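Local structure of uncharacterized protein AF_1796 (Archaeoglobus fulgidus, 1VIM) at residues I32-L43 against M133-K141; I44-I53 against L69-V79. The protein is of unknown function but may bind a carbohydrate derivative and have isomerase activity. All coordinates share one frame; numbering follows the deposited sequence.

Contact 1 (I32-L43 against M133-K141); sequences IDLETVGEMIKL and MADVVMVVK
Val136 and Met138, two residues apart on strand 136-139, carry most of the apolar contact with helix 34-43. The two methyls of Val136 part company: CG1 meets Thr36 CG2 at 3.7 Å and lies against the backbone at Met40, while CG2 packs on Leu43 CD1, also at 3.7 Å, and on Glu39 CB. A branched, compact valine thus fills the space between successive helical turns. Met138 works by reach instead. Its CG stands opposite the backbone N (chi1 -176°), and bends at the next two torsions turn the thioether toward the first helical turn, where CE touches Val37 CG2 at 3.9 Å and the CG1 of Ile32. Met40, with a fully extended chain, crosses Met138 at about a right angle and lays SD on its CG at 3.9 Å. Thr36 CG2 also closes on the backbone O of Val137 at 3.2 Å, near the limit for a methyl against a carbonyl.

No direct hydrogen bond joins the two segments; water does so at both ends. One water accepts from Asp33 N and donates to Val139 O, and a second donates to Asp135 O and, weakly, to Glu39 OE1. Asp33 is the N-cap: its OD1 receives Thr36 N at 3.2 Å from above the carboxylate plane and Glu35 N weakly, so a short acidic side chain supplies an acceptor to amides of the opening turn.

The helix runs at 129° to the strand, 8.3 Å from it at closest approach. Strand 136-139 is the last of the parallel sheet in this chain and hydrogen-bonds to strand 118-123; Phe169 of helix 160-181 packs on both Ile32 and Met138, and Leu14 of the second subunit covers Ile32 and Val37.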
loop_
_atom_site.group_PDB
_atom_site.type_symbol
_atom_site.label_atom_id
_atom_site.label_comp_id
_atom_site.label_asym_id
_atom_site.label_seq_id
_atom_site.Cartn_x
_atom_site.Cartn_y
_atom_site.Cartn_z
ATOM N N ILE A 32 -6.275 32.451 -2.820
ATOM C CA ILE A 32 -5.320 31.638 -3.574
ATOM C C ILE A 32 -4.416 32.495 -4.462
ATOM O O ILE A 32 -4.870 33.459 -5.101
ATOM C CB ILE A 32 -6.069 30.558 -4.377
ATOM C CG1 ILE A 32 -5.085 29.554 -4.985
ATOM C CG2 ILE A 32 -7.003 31.167 -5.433
ATOM C CD1 ILE A 32 -5.777 28.344 -5.566
ATOM N N ASP A 33 -3.126 32.172 -4.459
ATOM C CA ASP A 33 -2.154 32.899 -5.260
ATOM C C ASP A 33 -2.116 32.304 -6.665
ATOM O O ASP A 33 -1.552 31.230 -6.898
ATOM C CB ASP A 33 -0.781 32.850 -4.598
ATOM C CG ASP A 33 0.258 33.684 -5.317
ATOM O OD1 ASP A 33 0.097 33.985 -6.521
ATOM O OD2 ASP A 33 1.299 34.068 -4.741
ATOM N N LEU A 34 -2.739 33.009 -7.599
ATOM C CA LEU A 34 -2.934 32.502 -8.956
ATOM C C LEU A 34 -1.621 32.436 -9.734
ATOM O O LEU A 34 -1.460 31.589 -10.601
ATOM C CB LEU A 34 -3.967 33.352 -9.707
ATOM C CG LEU A 34 -5.359 33.344 -9.063
ATOM C CD1 LEU A 34 -6.293 34.358 -9.724
ATOM C CD2 LEU A 34 -5.948 31.948 -9.153
ATOM N N GLU A 35 -0.688 33.331 -9.408
ATOM C CA GLU A 35 0.641 33.342 -10.026
ATOM C C GLU A 35 1.352 32.034 -9.661
ATOM O O GLU A 35 1.953 31.359 -10.504
ATOM C CB GLU A 35 1.459 34.541 -9.514
ATOM C CG GLU A 35 1.036 35.892 -10.062
ATOM C CD GLU A 35 1.773 37.057 -9.411
ATOM O OE1 GLU A 35 3.023 37.094 -9.473
ATOM O OE2 GLU A 35 1.099 37.939 -8.832
ATOM N N THR A 36 1.259 31.664 -8.386
ATOM C CA THR A 36 1.881 30.445 -7.922
ATOM C C THR A 36 1.230 29.196 -8.538
ATOM O O THR A 36 1.918 28.259 -8.904
ATOM C CB THR A 36 1.860 30.395 -6.390
ATOM O OG1 THR A 36 2.472 31.600 -5.893
ATOM C CG2 THR A 36 2.782 29.334 -5.914
ATOM N N VAL A 37 -0.085 29.207 -8.694
ATOM C CA VAL A 37 -0.754 28.127 -9.388
ATOM C C VAL A 37 -0.147 27.976 -10.790
ATOM O O VAL A 37 0.174 26.871 -11.202
ATOM C CB VAL A 37 -2.260 28.383 -9.491
ATOM C CG1 VAL A 37 -2.919 27.386 -10.448
ATOM C CG2 VAL A 37 -2.899 28.333 -8.090
ATOM N N GLY A 38 0.014 29.084 -11.517
ATOM C CA GLY A 38 0.619 29.011 -12.836
ATOM C C GLY A 38 2.022 28.418 -12.832
ATOM O O GLY A 38 2.372 27.630 -13.733
ATOM N N GLU A 39 2.841 28.801 -11.841
ATOM C CA GLU A 39 4.221 28.295 -11.724
ATOM C C GLU A 39 4.213 26.788 -11.451
ATOM O O GLU A 39 5.036 26.031 -11.986
ATOM C CB GLU A 39 4.992 29.018 -10.610
ATOM C CG GLU A 39 5.288 30.479 -10.919
ATOM C CD GLU A 39 5.672 31.267 -9.682
ATOM O OE1 GLU A 39 5.809 30.663 -8.588
ATOM O OE2 GLU A 39 5.836 32.508 -9.805
ATOM N N MET A 40 3.290 26.354 -10.597
ATOM C CA MET A 40 3.150 24.919 -10.313
ATOM C C MET A 40 2.758 24.133 -11.563
ATOM O O MET A 40 3.356 23.097 -11.870
ATOM C CB MET A 40 2.132 24.687 -9.184
ATOM C CG MET A 40 1.871 23.216 -8.886
ATOM S SD MET A 40 0.886 23.036 -7.389
ATOM C CE MET A 40 0.840 21.231 -7.234
ATOM N N ILE A 41 1.766 24.638 -12.305
ATOM C CA ILE A 41 1.380 23.996 -13.567
ATOM C C ILE A 41 2.558 23.934 -14.535
ATOM O O ILE A 41 2.808 22.907 -15.161
ATOM C CB ILE A 41 0.180 24.721 -14.218
ATOM C CG1 ILE A 41 -1.057 24.472 -13.361
ATOM C CG2 ILE A 41 -0.085 24.204 -15.654
ATOM C CD1 ILE A 41 -2.272 25.303 -13.764
ATOM N N LYS A 42 3.293 25.044 -14.659
ATOM C CA LYS A 42 4.448 25.084 -15.539
ATOM C C LYS A 42 5.496 24.010 -15.193
ATOM O O LYS A 42 6.006 23.327 -16.097
ATOM C CB LYS A 42 5.089 26.476 -15.527
ATOM C CG LYS A 42 6.301 26.605 -16.434
ATOM N N LEU A 43 5.808 23.839 -13.899
ATOM C CA LEU A 43 6.773 22.800 -13.509
ATOM C C LEU A 43 6.242 21.394 -13.778
ATOM O O LEU A 43 6.982 20.512 -14.239
ATOM C CB LEU A 43 7.205 22.918 -12.045
ATOM C CG LEU A 43 8.089 24.090 -11.625
ATOM C CD1 LEU A 43 8.667 23.816 -10.246
ATOM C CD2 LEU A 43 9.218 24.293 -12.618
ATOM N N MET A 133 13.129 24.753 0.813
ATOM C CA MET A 133 13.798 23.966 -0.212
ATOM C C MET A 133 13.129 24.039 -1.583
ATOM O O MET A 133 13.710 23.597 -2.574
ATOM C CB MET A 133 13.807 22.481 0.200
ATOM C CG MET A 133 14.865 22.136 1.230
ATOM S SD MET A 133 14.960 20.354 1.502
ATOM C CE MET A 133 13.480 20.101 2.346
ATOM N N ALA A 134 11.922 24.583 -1.643
ATOM C CA ALA A 134 11.064 24.377 -2.807
ATOM C C ALA A 134 11.308 25.391 -3.891
ATOM O O ALA A 134 11.611 26.551 -3.618
ATOM C CB ALA A 134 9.619 24.448 -2.395
ATOM N N ASP A 135 11.153 24.953 -5.128
ATOM C CA ASP A 135 11.153 25.877 -6.247
ATOM C C ASP A 135 9.869 26.675 -6.339
ATOM O O ASP A 135 9.884 27.848 -6.778
ATOM C CB ASP A 135 11.411 25.095 -7.534
ATOM C CG ASP A 135 12.752 24.450 -7.516
ATOM O OD1 ASP A 135 12.871 23.285 -7.098
ATOM O OD2 ASP A 135 13.790 25.053 -7.893
ATOM N N VAL A 136 8.753 26.052 -5.955
ATOM C CA VAL A 136 7.443 26.681 -5.933
ATOM C C VAL A 136 6.812 26.289 -4.609
ATOM O O VAL A 136 6.775 25.095 -4.247
ATOM C CB VAL A 136 6.536 26.185 -7.092
ATOM C CG1 VAL A 136 5.137 26.709 -6.948
ATOM C CG2 VAL A 136 7.123 26.594 -8.449
ATOM N N VAL A 137 6.368 27.293 -3.868
ATOM C CA VAL A 137 5.715 27.098 -2.579
ATOM C C VAL A 137 4.241 27.420 -2.787
ATOM O O VAL A 137 3.873 28.594 -2.959
ATOM C CB VAL A 137 6.331 28.013 -1.505
ATOM C CG1 VAL A 137 5.611 27.855 -0.170
ATOM C CG2 VAL A 137 7.835 27.755 -1.399
ATOM N N MET A 138 3.413 26.377 -2.827
ATOM C CA MET A 138 1.997 26.523 -3.060
ATOM C C MET A 138 1.291 26.515 -1.715
ATOM O O MET A 138 1.129 25.461 -1.084
ATOM C CB MET A 138 1.530 25.401 -3.998
ATOM C CG MET A 138 0.086 25.459 -4.413
ATOM S SD MET A 138 -0.254 26.852 -5.551
ATOM C CE MET A 138 -1.372 27.745 -4.584
ATOM N N VAL A 139 0.950 27.711 -1.233
ATOM C CA VAL A 139 0.429 27.840 0.116
ATOM C C VAL A 139 -1.050 27.554 0.139
ATOM O O VAL A 139 -1.842 28.192 -0.551
ATOM C CB VAL A 139 0.708 29.230 0.687
ATOM C CG1 VAL A 139 0.155 29.321 2.100
ATOM C CG2 VAL A 139 2.211 29.496 0.686
ATOM N N VAL A 140 -1.407 26.534 0.905
ATOM C CA VAL A 140 -2.786 26.163 1.151
ATOM C C VAL A 140 -2.897 26.063 2.652
ATOM O O VAL A 140 -2.328 25.164 3.251
ATOM C CB VAL A 140 -3.146 24.799 0.477
ATOM C CG1 VAL A 140 -4.565 24.440 0.749
ATOM C CG2 VAL A 140 -2.892 24.876 -1.063
ATOM N N LYS A 141 -3.577 27.022 3.270
ATOM C CA LYS A 141 -3.660 27.076 4.750
ATOM C C LYS A 141 -4.569 26.026 5.331
ATOM O O LYS A 141 -5.593 25.693 4.740
ATOM C CB LYS A 141 -4.253 28.413 5.206
ATOM C CG LYS A 141 -3.586 29.631 4.659
ATOM C CD LYS A 141 -2.145 29.716 5.144
ATOM C CE LYS A 141 -2.060 30.147 6.593
ATOM N NZ LYS A 141 -0.782 29.710 7.244
HETATM O O HOH W 1 -1.785 30.556 -2.278
HETATM O O HOH W 2 8.774 29.668 -8.808
#

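Contact 2 (I44-I53 against L69-V79); sequences IDSARSIFVI and LMHLGYTVYVV
Ile50, Phe51 and Val52 pair in parallel with Val76, Tyr77 and Val78, the two strands of a beta-alpha-beta unit whose crossover is helix 56-71. The ladder alternates in direction: Ile50 N donates to Thr75 O, Tyr77 N to Ile50 O, Val52 N to Tyr77 O and Val79 N to Val52 O, all within 2.8-2.9 Å. On one face Val52 CG2 meets Val78 CG2 at 3.9 Å, and Ile50 CG2 meets Leu69 CD1; beta-branched residues suit this face, which Ala62 and Ala66 of the crossover helix cover. On the other, Tyr77 CD2 sits over a face of the Phe51 ring, 3.8 Å from CZ, with the ring planes at 50°.

Farther out, Gly73, with positive phi, closes a Schellman motif after the crossover helix and turns the chain into Tyr74. Ile50 CD1 touches Tyr74 CB at 3.6 Å, and Lys181 makes a cation-pi contact with the ring. The ring also reaches the end of helix 34-46, where Ile44 CG2 makes a CH-pi contact 3.9 Å from the ring centroid, 20° off its normal. At the ring edge Tyr74 OH donates to Asp45 OD1, at a distance of 2.4 Å so short that its exact length is doubtful.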
loop_
_atom_site.group_PDB
_atom_site.type_symbol
_atom_site.label_atom_id
_atom_site.label_comp_id
_atom_site.label_asym_id
_atom_site.label_seq_id
_atom_site.Cartn_x
_atom_site.Cartn_y
_atom_site.Cartn_z
ATOM N N ILE A 44 4.967 21.155 -13.470
ATOM C CA ILE A 44 4.373 19.853 -13.781
ATOM C C ILE A 44 4.450 19.549 -15.287
ATOM O O ILE A 44 4.779 18.439 -15.701
ATOM C CB ILE A 44 2.903 19.782 -13.247
ATOM C CG1 ILE A 44 2.916 19.607 -11.720
ATOM C CG2 ILE A 44 2.126 18.629 -13.909
ATOM C CD1 ILE A 44 1.516 19.885 -11.062
ATOM N N ASP A 45 4.173 20.559 -16.108
ATOM C CA ASP A 45 4.165 20.383 -17.555
ATOM C C ASP A 45 5.561 20.217 -18.148
ATOM O O ASP A 45 5.707 19.523 -19.148
ATOM C CB ASP A 45 3.538 21.605 -18.219
ATOM C CG ASP A 45 2.067 21.480 -18.395
ATOM O OD1 ASP A 45 1.508 20.344 -18.392
ATOM O OD2 ASP A 45 1.383 22.513 -18.550
ATOM N N SER A 46 6.563 20.837 -17.527
ATOM C CA SER A 46 7.912 20.871 -18.111
ATOM C C SER A 46 8.831 19.755 -17.607
ATOM O O SER A 46 9.872 19.472 -18.180
ATOM C CB SER A 46 8.580 22.225 -17.891
ATOM O OG SER A 46 7.696 23.263 -18.253
ATOM N N ALA A 47 8.454 19.110 -16.516
ATOM C CA ALA A 47 9.238 18.024 -15.973
ATOM C C ALA A 47 9.242 16.820 -16.914
ATOM O O ALA A 47 8.274 16.571 -17.643
ATOM C CB ALA A 47 8.636 17.625 -14.665
ATOM N N ARG A 48 10.300 16.036 -16.851
ATOM C CA ARG A 48 10.294 14.737 -17.506
ATOM C C ARG A 48 9.215 13.836 -16.916
ATOM O O ARG A 48 8.422 13.248 -17.642
ATOM C CB ARG A 48 11.656 14.101 -17.329
ATOM C CG ARG A 48 11.773 12.705 -17.891
ATOM C CD ARG A 48 13.125 12.026 -17.591
ATOM N NE ARG A 48 13.101 11.533 -16.219
ATOM C CZ ARG A 48 13.492 10.328 -15.826
ATOM N NH1 ARG A 48 14.043 9.456 -16.686
ATOM N NH2 ARG A 48 13.319 9.995 -14.541
ATOM N N SER A 49 9.200 13.730 -15.586
ATOM C CA SER A 49 8.165 12.984 -14.884
ATOM C C SER A 49 7.944 13.603 -13.523
ATOM O O SER A 49 8.767 14.382 -13.051
ATOM C CB SER A 49 8.493 11.507 -14.733
ATOM O OG SER A 49 9.101 10.914 -15.848
ATOM N N ILE A 50 6.790 13.291 -12.936
ATOM C CA ILE A 50 6.347 13.879 -11.689
ATOM C C ILE A 50 6.349 12.781 -10.641
ATOM O O ILE A 50 5.852 11.676 -10.875
ATOM C CB ILE A 50 4.922 14.480 -11.831
ATOM C CG1 ILE A 50 4.907 15.515 -12.967
ATOM C CG2 ILE A 50 4.454 15.086 -10.500
ATOM C CD1 ILE A 50 3.836 15.266 -13.996
ATOM N N PHE A 51 6.921 13.108 -9.487
ATOM C CA PHE A 51 6.902 12.211 -8.350
ATOM C C PHE A 51 6.122 12.896 -7.248
ATOM O O PHE A 51 6.257 14.130 -7.081
ATOM C CB PHE A 51 8.328 11.944 -7.862
ATOM C CG PHE A 51 9.173 11.111 -8.807
ATOM C CD1 PHE A 51 9.568 11.589 -10.062
ATOM C CD2 PHE A 51 9.626 9.852 -8.418
ATOM C CE1 PHE A 51 10.348 10.804 -10.911
ATOM C CE2 PHE A 51 10.431 9.087 -9.244
ATOM C CZ PHE A 51 10.775 9.543 -10.488
ATOM N N VAL A 52 5.329 12.142 -6.481
ATOM C CA VAL A 52 4.559 12.751 -5.388
ATOM C C VAL A 52 4.857 12.071 -4.066
ATOM O O VAL A 52 5.166 10.860 -4.028
ATOM C CB VAL A 52 3.041 12.744 -5.634
ATOM C CG1 VAL A 52 2.725 13.339 -6.996
ATOM C CG2 VAL A 52 2.479 11.338 -5.459
ATOM N N ILE A 53 4.766 12.833 -2.971
ATOM C CA ILE A 53 4.971 12.244 -1.645
ATOM C C ILE A 53 4.169 12.976 -0.595
ATOM O O ILE A 53 4.083 14.208 -0.621
ATOM C CB ILE A 53 6.473 12.205 -1.244
ATOM C CG1 ILE A 53 6.650 11.495 0.114
ATOM C CG2 ILE A 53 7.073 13.625 -1.181
ATOM C CD1 ILE A 53 8.078 11.231 0.468
ATOM N N LEU A 69 -3.234 12.886 -12.186
ATOM C CA LEU A 69 -2.207 13.274 -13.160
ATOM C C LEU A 69 -2.010 12.159 -14.178
ATOM O O LEU A 69 -1.801 12.434 -15.361
ATOM C CB LEU A 69 -0.874 13.633 -12.472
ATOM C CG LEU A 69 -0.845 14.932 -11.656
ATOM C CD1 LEU A 69 0.510 15.051 -10.999
ATOM C CD2 LEU A 69 -1.177 16.158 -12.509
ATOM N N MET A 70 -2.073 10.904 -13.735
ATOM C CA MET A 70 -1.973 9.788 -14.667
ATOM C C MET A 70 -3.152 9.837 -15.652
ATOM O O MET A 70 -2.975 9.687 -16.868
ATOM C CB MET A 70 -1.856 8.459 -13.906
ATOM C CG MET A 70 -1.785 7.223 -14.834
ATOM S SD MET A 70 -3.360 6.601 -15.405
ATOM C CE MET A 70 -4.065 5.940 -13.824
ATOM N N HIS A 71 -4.346 10.090 -15.144
ATOM C CA HIS A 71 -5.529 10.223 -16.005
ATOM C C HIS A 71 -5.370 11.303 -17.056
ATOM O O HIS A 71 -5.884 11.125 -18.169
ATOM C CB HIS A 71 -6.804 10.482 -15.197
ATOM C CG HIS A 71 -7.157 9.363 -14.262
ATOM N ND1 HIS A 71 -7.982 9.529 -13.171
ATOM C CD2 HIS A 71 -6.794 8.051 -14.258
ATOM C CE1 HIS A 71 -8.097 8.375 -12.526
ATOM N NE2 HIS A 71 -7.370 7.468 -13.156
ATOM N N LEU A 72 -4.682 12.387 -16.710
ATOM C CA LEU A 72 -4.436 13.509 -17.619
ATOM C C LEU A 72 -3.342 13.222 -18.645
ATOM O O LEU A 72 -3.119 14.053 -19.562
ATOM C CB LEU A 72 -4.078 14.767 -16.815
ATOM C CG LEU A 72 -5.175 15.308 -15.892
ATOM C CD1 LEU A 72 -4.614 16.440 -15.033
ATOM C CD2 LEU A 72 -6.325 15.812 -16.690
ATOM N N GLY A 73 -2.642 12.098 -18.485
ATOM C CA GLY A 73 -1.627 11.682 -19.446
ATOM C C GLY A 73 -0.200 11.996 -19.052
ATOM O O GLY A 73 0.710 11.789 -19.859
ATOM N N TYR A 74 0.024 12.436 -17.808
ATOM C CA TYR A 74 1.395 12.655 -17.352
ATOM C C TYR A 74 2.069 11.342 -16.973
ATOM O O TYR A 74 1.397 10.350 -16.618
ATOM C CB TYR A 74 1.444 13.594 -16.133
ATOM C CG TYR A 74 1.023 15.016 -16.430
ATOM C CD1 TYR A 74 1.906 15.898 -17.036
ATOM C CD2 TYR A 74 -0.252 15.468 -16.117
ATOM C CE1 TYR A 74 1.528 17.202 -17.330
ATOM C CE2 TYR A 74 -0.645 16.784 -16.393
ATOM C CZ TYR A 74 0.255 17.636 -16.996
ATOM O OH TYR A 74 -0.117 18.936 -17.265
ATOM N N THR A 75 3.393 11.363 -16.983
ATOM C CA THR A 75 4.188 10.283 -16.433
ATOM C C THR A 75 4.430 10.629 -14.963
ATOM O O THR A 75 5.102 11.610 -14.635
ATOM C CB THR A 75 5.520 10.166 -17.169
ATOM O OG1 THR A 75 5.237 9.836 -18.540
ATOM C CG2 THR A 75 6.314 8.993 -16.647
ATOM N N VAL A 76 3.856 9.822 -14.084
ATOM C CA VAL A 76 3.790 10.179 -12.670
ATOM C C VAL A 76 4.002 8.944 -11.803
ATOM O O VAL A 76 3.616 7.841 -12.162
ATOM C CB VAL A 76 2.455 10.906 -12.336
ATOM C CG1 VAL A 76 1.260 10.078 -12.724
ATOM C CG2 VAL A 76 2.379 11.364 -10.888
ATOM N N TYR A 77 4.586 9.171 -10.630
ATOM C CA TYR A 77 4.875 8.094 -9.668
ATOM C C TYR A 77 4.655 8.595 -8.272
ATOM O O TYR A 77 4.756 9.786 -7.993
ATOM C CB TYR A 77 6.334 7.651 -9.774
ATOM C CG TYR A 77 6.755 7.320 -11.166
ATOM C CD1 TYR A 77 6.381 6.125 -11.760
ATOM C CD2 TYR A 77 7.547 8.232 -11.895
ATOM C CE1 TYR A 77 6.819 5.861 -13.128
ATOM C CE2 TYR A 77 7.953 7.973 -13.179
ATOM C CZ TYR A 77 7.584 6.834 -13.771
ATOM O OH TYR A 77 8.114 6.693 -15.055
ATOM N N VAL A 78 4.440 7.631 -7.381
ATOM C CA VAL A 78 4.386 7.903 -5.940
ATOM C C VAL A 78 5.687 7.410 -5.306
ATOM O O VAL A 78 6.074 6.235 -5.470
ATOM C CB VAL A 78 3.223 7.133 -5.310
ATOM C CG1 VAL A 78 3.145 7.405 -3.792
ATOM C CG2 VAL A 78 1.923 7.512 -5.967
ATOM N N VAL A 79 6.355 8.280 -4.553
ATOM C CA VAL A 79 7.612 7.891 -3.907
ATOM C C VAL A 79 7.397 6.689 -3.007
ATOM O O VAL A 79 6.422 6.635 -2.255
ATOM C CB VAL A 79 8.244 9.064 -3.100
ATOM C CG1 VAL A 79 9.480 8.590 -2.313
ATOM C CG2 VAL A 79 8.601 10.211 -4.024
HETATM O O HOH W 3 5.018 13.771 -17.586
HETATM O O HOH W 4 10.213 8.513 -15.777
#

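How the contacts relate
Helix 34-46 ties the two contacts together: contact 1 uses its first turns and contact 2 its last, the segments being continuous at Leu43 and Ile44. Their centres lie about 16 Å apart, and neither touches the other beyond that junction. Both reach the same parallel sheet but at opposite outermost strands of this chain, 136-139 in contact 1 and 76-78 in contact 2, and the loop closed by contact 1 encloses contact 2 along the sequence. No active site is established here. The side chain of Phe51 in contact 2 lies about 4 Å from a bound formic acid, probably from the crystallisation liquor, which may nevertheless mark a pocket.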